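Local coordinates for mRNA interferase (Mycobacterium tuberculosis, PDB 6L2A), which probably cleaves RNA as the toxin of a type II toxin-antitoxin system of the PemK/MazF family, at residues A[51-56]-A[85-90]. The protein carries 6 engineered substitutions. Sequence-based numbering, arbitrary orientation.
Sequences TVVPVT and EQIRSI
V52 and R88 form a single hydrogen-bonded antiparallel pair, and they illustrate how a short strand can dock on a longer one over only a few residues. V52 N gives its hydrogen to R88 O at 2.8 Å, and R88 N returns one to V52 O at 3.0 Å, both nearly straight. One residue along, T51 and S89 make the adjoining non-hydrogen-bonded pair, with their CA atoms 4.1 Å apart and side chains on one face. The hydroxyls lie 3.0 Å apart, T51 OG1 to S89 OG, a doubtful bond, since T51 OG1 is also hydrogen-bonded to H117 NE2 of the second subunit. S89 OG has its stronger partner there too, I87 O of the second subunit, with E85 O of that subunit also within hydrogen-bonding distance. With T51 CG2 anti to its own N (OG1 at chi1 -61°), the methyl lies 3.6 Å from I87 CG1, on that same face. On the opposite face V52 CG1 meets I90 CD1 at 4.0 Å, the two side chains crossing at about a right angle.

Beyond V52 no further bridge forms; P54, lacking an N-H, sets CD 3.1 Å from Q86 O, while CG rests on Q86 CB. The chain arrives through 85-87, outside the strand, and joins at R88. The N-to-C directions of strands 51-56 and 88-90 make 127°, antiparallel but well splayed.

Around this fork, strand 49-56 continues against 28-32 and 80-83, part of the curled SH3-like sheet of MazF toxins, and V53 and I87 both pack on L114 of helix 104-117.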
ATOM      1  N   THR A  51       2.720   4.336   5.818  1.00 16.33           N
ATOM      2  CA  THR A  51       2.745   3.636   4.543  1.00 12.82           C
ATOM      3  C   THR A  51       3.892   4.184   3.705  1.00 17.53           C
ATOM      4  O   THR A  51       4.032   5.402   3.563  1.00 16.49           O
ATOM      5  CB  THR A  51       1.411   3.781   3.810  1.00 18.30           C
ATOM      6  OG1 THR A  51       0.370   3.214   4.615  1.00 17.50           O
ATOM      7  CG2 THR A  51       1.462   3.052   2.486  1.00 22.35           C
ATOM      8  N   VAL A  52       4.722   3.282   3.177  1.00 14.54           N
ATOM      9  CA  VAL A  52       5.935   3.665   2.469  1.00 13.60           C
ATOM     10  C   VAL A  52       6.004   2.950   1.128  1.00 18.66           C
ATOM     11  O   VAL A  52       5.398   1.897   0.919  1.00 16.78           O
ATOM     12  CB  VAL A  52       7.210   3.368   3.290  1.00 14.74           C
ATOM     13  CG1 VAL A  52       7.189   4.132   4.607  1.00 14.25           C
ATOM     14  CG2 VAL A  52       7.353   1.869   3.527  1.00 16.27           C
ATOM     15  N   VAL A  53       6.772   3.541   0.220  1.00 15.61           N
ATOM     16  CA  VAL A  53       7.060   2.964  -1.091  1.00 13.82           C
ATOM     17  C   VAL A  53       8.558   2.694  -1.176  1.00 15.33           C
ATOM     18  O   VAL A  53       9.358   3.642  -1.156  1.00 18.46           O
ATOM     19  CB  VAL A  53       6.583   3.894  -2.216  1.00 15.08           C
ATOM     20  CG1 VAL A  53       7.169   3.470  -3.542  1.00 14.38           C
ATOM     21  CG2 VAL A  53       5.063   3.895  -2.282  1.00 14.93           C
ATOM     22  N   PRO A  54       8.983   1.435  -1.258  1.00 19.84           N
ATOM     23  CA  PRO A  54      10.419   1.138  -1.275  1.00 17.37           C
ATOM     24  C   PRO A  54      11.101   1.679  -2.518  1.00 18.21           C
ATOM     25  O   PRO A  54      10.491   1.844  -3.578  1.00 18.47           O
ATOM     26  CB  PRO A  54      10.469  -0.395  -1.241  1.00 18.17           C
ATOM     27  CG  PRO A  54       9.143  -0.811  -0.701  1.00 21.95           C
ATOM     28  CD  PRO A  54       8.167   0.214  -1.192  1.00 20.32           C
ATOM     29  N   VAL A  55      12.395   1.941  -2.374  1.00 18.20           N
ATOM     30  CA  VAL A  55      13.213   2.559  -3.405  1.00 18.95           C
ATOM     31  C   VAL A  55      14.397   1.646  -3.690  1.00 19.46           C
ATOM     32  O   VAL A  55      14.976   1.064  -2.767  1.00 27.86           O
ATOM     33  CB  VAL A  55      13.670   3.964  -2.956  1.00 24.82           C
ATOM     34  CG1 VAL A  55      14.772   4.477  -3.829  1.00 33.04           C
ATOM     35  CG2 VAL A  55      12.495   4.928  -2.978  1.00 23.46           C
ATOM     36  N   THR A  56      14.743   1.502  -4.972  1.00 21.35           N
ATOM     37  CA  THR A  56      15.849   0.650  -5.391  1.00 20.97           C
ATOM     38  C   THR A  56      16.751   1.402  -6.361  1.00 28.09           C
ATOM     39  O   THR A  56      16.311   2.310  -7.069  1.00 25.54           O
ATOM     40  CB  THR A  56      15.355  -0.644  -6.057  1.00 33.40           C
ATOM     41  OG1 THR A  56      16.477  -1.389  -6.548  1.00 26.42           O
ATOM     42  CG2 THR A  56      14.426  -0.326  -7.216  1.00 22.83           C
ATOM     43  N   GLU A  85       4.468  -0.603  -6.702  1.00 17.83           N
ATOM     44  CA  GLU A  85       3.924  -1.951  -6.599  1.00 20.01           C
ATOM     45  C   GLU A  85       4.433  -2.695  -5.370  1.00 21.95           C
ATOM     46  O   GLU A  85       3.912  -3.770  -5.058  1.00 21.67           O
ATOM     47  CB  GLU A  85       4.242  -2.752  -7.868  1.00 20.32           C
ATOM     48  CG  GLU A  85       5.639  -3.379  -7.929  1.00 21.22           C
ATOM     49  CD  GLU A  85       6.741  -2.395  -8.300  1.00 27.62           C
ATOM     50  OE1 GLU A  85       6.489  -1.173  -8.330  1.00 17.87           O
ATOM     51  OE2 GLU A  85       7.871  -2.855  -8.571  1.00 28.57           O
ATOM     52  N   GLN A  86       5.425  -2.147  -4.664  1.00 18.21           N
ATOM     53  CA  GLN A  86       5.964  -2.753  -3.454  1.00 22.48           C
ATOM     54  C   GLN A  86       5.516  -2.017  -2.197  1.00 20.46           C
ATOM     55  O   GLN A  86       6.163  -2.134  -1.153  1.00 23.67           O
ATOM     56  CB  GLN A  86       7.491  -2.803  -3.523  1.00 24.55           C
ATOM     57  CG  GLN A  86       8.033  -3.492  -4.765  1.00 30.45           C
ATOM     58  CD  GLN A  86       8.667  -4.830  -4.454  1.00 43.55           C
ATOM     59  OE1 GLN A  86       7.980  -5.788  -4.095  1.00 49.36           O
ATOM     60  NE2 GLN A  86       9.987  -4.905  -4.586  1.00 46.57           N
ATOM     61  N   ILE A  87       4.413  -1.267  -2.284  1.00 17.15           N
ATOM     62  CA  ILE A  87       3.949  -0.444  -1.172  1.00 14.11           C
ATOM     63  C   ILE A  87       3.683  -1.305   0.059  1.00 31.02           C
ATOM     64  O   ILE A  87       3.142  -2.414  -0.036  1.00 22.06           O
ATOM     65  CB  ILE A  87       2.697   0.333  -1.613  1.00 21.18           C
ATOM     66  CG1 ILE A  87       2.124   1.182  -0.479  1.00 21.36           C
ATOM     67  CG2 ILE A  87       1.637  -0.617  -2.164  1.00 26.77           C
ATOM     68  CD1 ILE A  87       0.950   2.035  -0.920  1.00 23.13           C
ATOM     69  N   ARG A  88       4.098  -0.806   1.226  1.00 22.63           N
ATOM     70  CA  ARG A  88       3.905  -1.507   2.489  1.00 29.61           C
ATOM     71  C   ARG A  88       3.530  -0.515   3.578  1.00 25.36           C
ATOM     72  O   ARG A  88       3.863   0.670   3.513  1.00 20.10           O
ATOM     73  CB  ARG A  88       5.158  -2.260   2.963  1.00 26.23           C
ATOM     74  CG  ARG A  88       6.119  -2.718   1.892  1.00 48.08           C
ATOM     75  CD  ARG A  88       5.823  -4.136   1.448  1.00 48.07           C
ATOM     76  NE  ARG A  88       6.991  -4.751   0.827  1.00 41.59           N
ATOM     77  CZ  ARG A  88       7.975  -5.328   1.509  1.00 62.61           C
ATOM     78  NH1 ARG A  88       9.005  -5.864   0.869  1.00 65.71           N
ATOM     79  NH2 ARG A  88       7.929  -5.370   2.835  1.00 55.81           N
ATOM     80  N   SER A  89       2.856  -1.029   4.601  1.00 28.85           N
ATOM     81  CA  SER A  89       2.613  -0.298   5.835  1.00 24.02           C
ATOM     82  C   SER A  89       3.510  -0.867   6.923  1.00 29.28           C
ATOM     83  O   SER A  89       3.597  -2.088   7.088  1.00 28.80           O
ATOM     84  CB  SER A  89       1.145  -0.378   6.255  1.00 28.89           C
ATOM     85  OG  SER A  89       0.325   0.317   5.331  1.00 37.25           O
ATOM     86  N   ILE A  90       4.184   0.019   7.653  1.00 27.33           N
ATOM     87  CA  ILE A  90       5.131  -0.377   8.682  1.00 23.11           C
ATOM     88  C   ILE A  90       4.803   0.371   9.963  1.00 19.93           C
ATOM     89  O   ILE A  90       4.138   1.409   9.954  1.00 19.47           O
ATOM     90  CB  ILE A  90       6.592  -0.103   8.266  1.00 24.80           C
ATOM     91  CG1 ILE A  90       6.780   1.382   7.952  1.00 19.74           C
ATOM     92  CG2 ILE A  90       6.974  -0.953   7.063  1.00 33.50           C
ATOM     93  CD1 ILE A  90       8.226   1.779   7.701  1.00 22.30           C
TER